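Local coordinates for 3-oxoacyl-(Acyl-carrier protein) synthase (Burkholderia xenovorans, PDB 4EFI) that probably catalyses a Claisen condensation that forms 3-oxoacyl-(acyl-carrier protein), as a thiolase-fold enzyme related to the synthase III family, at residues A[137-142]-A[189-194]; A[251-256]-A[338-343]. All blocks are in the same frame, centred on the assembly; numbering follows the deposited sequence. Where two conformers were deposited one is given.

Contact 1 of 2, residues A[137-142]-A[189-194]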
loop_
_atom_site.group_PDB
_atom_site.type_symbol
_atom_site.label_atom_id
_atom_site.label_comp_id
_atom_site.label_asym_id
_atom_site.label_seq_id
_atom_site.Cartn_x
_atom_site.Cartn_y
_atom_site.Cartn_z
ATOM N N LEU A 137 -2.755 1.889 13.403
ATOM C CA LEU A 137 -4.054 2.274 13.924
ATOM C C LEU A 137 -4.797 1.054 14.420
ATOM O O LEU A 137 -5.400 1.065 15.502
ATOM C CB LEU A 137 -4.874 3.007 12.875
ATOM C CG LEU A 137 -6.201 3.524 13.419
ATOM C CD1 LEU A 137 -6.015 4.405 14.658
ATOM C CD2 LEU A 137 -6.887 4.296 12.317
ATOM N N GLY A 138 -4.780 -0.001 13.635
ATOM C CA GLY A 138 -5.454 -1.218 14.037
ATOM C C GLY A 138 -4.899 -1.848 15.297
ATOM O O GLY A 138 -5.633 -2.303 16.179
ATOM N N MET A 139 -3.572 -1.870 15.407
ATOM C CA MET A 139 -2.941 -2.427 16.593
ATOM C C MET A 139 -3.194 -1.553 17.818
ATOM O O MET A 139 -3.363 -2.061 18.922
ATOM C CB MET A 139 -1.439 -2.669 16.381
ATOM C CG MET A 139 -1.180 -3.753 15.364
ATOM S SD MET A 139 0.525 -4.341 15.385
ATOM C CE MET A 139 0.337 -5.832 14.420
ATOM N N ASN A 140 -3.256 -0.232 17.628
ATOM C CA ASN A 140 -3.621 0.668 18.708
ATOM C C ASN A 140 -5.056 0.381 19.189
ATOM O O ASN A 140 -5.282 0.340 20.413
ATOM C CB ASN A 140 -3.477 2.124 18.244
ATOM C CG ASN A 140 -3.858 3.114 19.317
ATOM O OD1 ASN A 140 -3.016 3.629 20.033
ATOM N ND2 ASN A 140 -5.105 3.419 19.397
ATOM N N LEU A 141 -5.982 0.131 18.275
ATOM C CA LEU A 141 -7.361 -0.192 18.673
ATOM C C LEU A 141 -7.382 -1.451 19.561
ATOM O O LEU A 141 -8.099 -1.514 20.558
ATOM C CB LEU A 141 -8.245 -0.432 17.447
ATOM C CG LEU A 141 -8.617 0.731 16.505
ATOM C CD1 LEU A 141 -9.487 0.245 15.356
ATOM C CD2 LEU A 141 -9.317 1.813 17.287
ATOM N N ILE A 142 -6.591 -2.451 19.207
ATOM C CA ILE A 142 -6.557 -3.689 19.955
ATOM C C ILE A 142 -5.868 -3.475 21.298
ATOM O O ILE A 142 -6.385 -3.888 22.336
ATOM C CB ILE A 142 -5.878 -4.778 19.118
ATOM C CG1 ILE A 142 -6.812 -5.168 17.981
ATOM C CG2 ILE A 142 -5.527 -6.004 19.987
ATOM C CD1 ILE A 142 -6.148 -5.996 16.892
ATOM N N ALA A 189 5.831 -9.164 22.718
ATOM C CA ALA A 189 6.478 -8.631 21.516
ATOM C C ALA A 189 5.946 -7.226 21.202
ATOM O O ALA A 189 4.737 -6.984 21.309
ATOM C CB ALA A 189 6.241 -9.558 20.349
ATOM N N ALA A 190 6.834 -6.303 20.822
ATOM C CA ALA A 190 6.412 -4.936 20.490
ATOM C C ALA A 190 6.520 -4.648 18.994
ATOM O O ALA A 190 7.385 -5.203 18.306
ATOM C CB ALA A 190 7.226 -3.938 21.250
ATOM N N ALA A 191 5.661 -3.764 18.502
ATOM C CA ALA A 191 5.757 -3.255 17.147
ATOM C C ALA A 191 6.114 -1.777 17.220
ATOM O O ALA A 191 5.631 -1.061 18.102
ATOM C CB ALA A 191 4.454 -3.444 16.404
ATOM N N HIS A 192 6.958 -1.318 16.305
ATOM C CA HIS A 192 7.410 0.073 16.268
ATOM C C HIS A 192 7.054 0.705 14.933
ATOM O O HIS A 192 7.131 0.053 13.878
ATOM C CB HIS A 192 8.922 0.157 16.462
ATOM C CG HIS A 192 9.379 -0.387 17.772
ATOM N ND1 HIS A 192 9.488 0.390 18.903
ATOM C CD2 HIS A 192 9.709 -1.644 18.144
ATOM C CE1 HIS A 192 9.892 -0.361 19.913
ATOM N NE2 HIS A 192 10.036 -1.599 19.478
ATOM N N PHE A 193 6.658 1.977 14.973
ATOM C CA PHE A 193 6.190 2.702 13.803
ATOM C C PHE A 193 6.722 4.122 13.844
ATOM O O PHE A 193 6.935 4.687 14.919
ATOM C CB PHE A 193 4.670 2.792 13.786
ATOM C CG PHE A 193 3.975 1.475 13.912
ATOM C CD1 PHE A 193 3.660 0.955 15.161
ATOM C CD2 PHE A 193 3.601 0.749 12.791
ATOM C CE1 PHE A 193 2.998 -0.265 15.270
ATOM C CE2 PHE A 193 2.932 -0.451 12.910
ATOM C CZ PHE A 193 2.645 -0.967 14.146
ATOM N N ILE A 194 6.937 4.688 12.658
ATOM C CA ILE A 194 7.248 6.115 12.505
ATOM C C ILE A 194 6.334 6.662 11.430
ATOM O O ILE A 194 6.153 6.029 10.385
ATOM C CB ILE A 194 8.720 6.371 12.135
ATOM C CG1 ILE A 194 9.643 5.733 13.182
ATOM C CG2 ILE A 194 8.967 7.886 11.990
ATOM C CD1 ILE A 194 11.130 6.018 12.968
#

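Contact 2 of 2, residues A[251-256]-A[338-343]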
loop_
_atom_site.group_PDB
_atom_site.type_symbol
_atom_site.label_atom_id
_atom_site.label_comp_id
_atom_site.label_asym_id
_atom_site.label_seq_id
_atom_site.Cartn_x
_atom_site.Cartn_y
_atom_site.Cartn_z
ATOM N N SER A 251 16.786 4.315 8.757
ATOM C CA SER A 251 17.794 4.337 9.807
ATOM C C SER A 251 17.146 4.425 11.185
ATOM O O SER A 251 17.446 3.644 12.088
ATOM C CB SER A 251 18.746 5.517 9.599
ATOM O OG SER A 251 19.716 5.581 10.625
ATOM N N ARG A 252 16.240 5.380 11.342
ATOM C CA ARG A 252 15.639 5.620 12.659
ATOM C C ARG A 252 14.749 4.464 13.086
ATOM O O ARG A 252 14.709 4.091 14.264
ATOM C CB ARG A 252 14.890 6.951 12.700
ATOM C CG ARG A 252 14.350 7.287 14.071
ATOM C CD ARG A 252 15.432 7.531 15.117
ATOM N NE ARG A 252 14.784 7.740 16.415
ATOM C CZ ARG A 252 15.319 7.497 17.594
ATOM N NH1 ARG A 252 16.568 7.062 17.695
ATOM N NH2 ARG A 252 14.598 7.705 18.690
ATOM N N THR A 253 14.050 3.877 12.113
ATOM C CA THR A 253 13.208 2.717 12.389
ATOM C C THR A 253 14.056 1.578 12.938
ATOM O O THR A 253 13.703 0.941 13.945
ATOM C CB THR A 253 12.456 2.256 11.123
ATOM O OG1 THR A 253 11.573 3.303 10.691
ATOM C CG2 THR A 253 11.648 1.010 11.413
ATOM N N LEU A 254 15.179 1.312 12.278
ATOM C CA LEU A 254 16.087 0.258 12.710
ATOM C C LEU A 254 16.568 0.530 14.128
ATOM O O LEU A 254 16.622 -0.376 14.959
ATOM C CB LEU A 254 17.277 0.140 11.757
ATOM C CG LEU A 254 16.905 -0.519 10.424
ATOM C CD1 LEU A 254 18.059 -0.522 9.441
ATOM C CD2 LEU A 254 16.429 -1.937 10.650
ATOM N N ASP A 255 16.901 1.783 14.409
ATOM C CA ASP A 255 17.444 2.144 15.711
ATOM C C ASP A 255 16.424 1.890 16.830
ATOM O O ASP A 255 16.756 1.316 17.862
ATOM C CB ASP A 255 17.914 3.609 15.710
ATOM C CG ASP A 255 19.180 3.826 14.886
ATOM O OD1 ASP A 255 19.892 2.847 14.573
ATOM O OD2 ASP A 255 19.471 4.996 14.545
ATOM N N ILE A 256 15.175 2.292 16.624
ATOM C CA ILE A 256 14.160 2.156 17.684
ATOM C C ILE A 256 13.611 0.731 17.868
ATOM O O ILE A 256 13.104 0.389 18.938
ATOM C CB ILE A 256 12.985 3.162 17.528
ATOM C CG1 ILE A 256 12.102 2.844 16.310
ATOM C CG2 ILE A 256 13.522 4.593 17.479
ATOM C CD1 ILE A 256 10.853 3.745 16.212
ATOM N N SER A 338 6.684 3.922 8.584
ATOM C CA SER A 338 7.326 2.617 8.724
ATOM C C SER A 338 6.660 1.762 9.781
ATOM O O SER A 338 5.956 2.254 10.665
ATOM C CB SER A 338 8.792 2.782 9.097
ATOM O OG SER A 338 8.863 3.346 10.393
ATOM N N ALA A 339 6.900 0.451 9.675
ATOM C CA ALA A 339 6.542 -0.526 10.700
ATOM C C ALA A 339 7.690 -1.507 10.809
ATOM O O ALA A 339 8.254 -1.927 9.791
ATOM C CB ALA A 339 5.274 -1.257 10.331
ATOM N N ALA A 340 8.023 -1.899 12.020
ATOM C CA ALA A 340 9.023 -2.924 12.239
ATOM C C ALA A 340 8.478 -3.838 13.301
ATOM O O ALA A 340 8.189 -3.406 14.405
ATOM C CB ALA A 340 10.327 -2.321 12.705
ATOM N N LEU A 341 8.356 -5.122 12.970
ATOM C CA LEU A 341 7.745 -6.078 13.872
ATOM C C LEU A 341 7.992 -7.511 13.373
ATOM O O LEU A 341 8.344 -7.737 12.212
ATOM C CB LEU A 341 6.233 -5.824 14.031
ATOM C CG LEU A 341 5.323 -6.267 12.890
ATOM C CD1 LEU A 341 3.868 -6.059 13.273
ATOM C CD2 LEU A 341 5.616 -5.551 11.594
ATOM N N ALA A 342 7.793 -8.464 14.278
ATOM C CA ALA A 342 7.776 -9.886 13.955
ATOM C C ALA A 342 6.404 -10.287 13.426
ATOM O O ALA A 342 5.365 -9.859 13.942
ATOM C CB ALA A 342 8.137 -10.703 15.175
ATOM N N VAL A 343 6.392 -11.118 12.393
ATOM C CA VAL A 343 5.168 -11.600 11.780
ATOM C C VAL A 343 5.260 -13.098 11.502
ATOM O O VAL A 343 6.240 -13.560 10.925
ATOM C CB VAL A 343 4.912 -10.894 10.451
ATOM C CG1 VAL A 343 3.637 -11.411 9.818
ATOM C CG2 VAL A 343 4.871 -9.354 10.619
#

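Contact 1 of 2, residues A[137-142]-A[189-194]
Met139 turns its CG beside its own backbone N, opposite the carbonyl carbon (chi1 -67°), and from there runs nearly straight, carrying its sulphur from helix 137-142 to the strand of 189-194. Phe193 makes the same first turn (chi1 -54°), and the two side chains, both leaving their backbones toward one another, cross at about a right angle. The sulphur does the touching. It reaches the rim of the ring, close to its plane, with SD of Met139 4.2 Å from CZ of Phe193, and it rests equally near the methyl of the residue two places earlier, SD of Met139 being 4.2 Å from CB of Ala191. Ala191 and Phe193 thus present the same strand face to one thioether. Trp136, three residues before Met139 on the same helix, meets the Phe193 ring edge-to-face, while Thr14, Leu182 and Leu341 also border Met139. Helix 130-143 therefore touches both sheets of the subunit, as expected of the inner helical layer of the thiolase fold. No hydrogen bond links the segments; a sulphur at an aromatic edge is a Met-aromatic arrangement, and the join implied is one of dispersion and weak electrostatics within a buried, apolar setting.

Contact 2 of 2, residues A[251-256]-A[338-343]
No flat group enters the meeting of Thr253 with Ser338 and Ala340. The one beside it is the guanidinium of Arg252, on whose face CG2 of Ile256 sits over the centre, one helical turn further on, while its NE forms a salt bridge with Glu11. The contact itself is a matter of two hydroxyls and two methyls. Ser338 donates from OG to OG1 of Thr253 across 2.7 Å. OG1 of Thr253 also bonds to the carbonyl oxygen of Leu249 on the preceding helical turn, and Ser338 OG takes a weak bond from Ile194 N, so a short polar chain runs from strand to strand to helix and satisfies both buried hydroxyls. Thr253 holds OG1 beside its own backbone N and CG2 anti to it (chi1 -63°), sending the branches to different partners: CG2 of Thr253 lies 3.8 Å from CB of Ala340. The strand residues met are small, consistent with the close approach, Thr253 CA being 6.9 Å from Ser338 CA. This is helix-on-sheet packing within the layered thiolase fold: helix 235-257 lies on the sheet face that Ser338 and Ala340 share, Thr253 touching Ile194 of strand 190-197 and Phe328 of strand 323-331, the two strands flanking 335-343.

How the contacts relate
Going from the N terminus, helix 130-143 comes first, and contact 1 closes a loop when the chain returns as strand 190-197, with 46 residues between 137-142 and 189-194. Only then does helix 235-257 begin, and contact 2 closes a larger loop at strand 335-343, with 81 residues between 251-256 and 338-343. The contacts are in series, neither nested nor crossed. They are nevertheless joined in space, since the two strands are antiparallel neighbours in one sheet; Ile194 O and Ser338 N, 2.8 Å apart, form a probable hydrogen bond. Their helices cover opposite faces of this sheet, illustrating how a layered fold unites distant sequence.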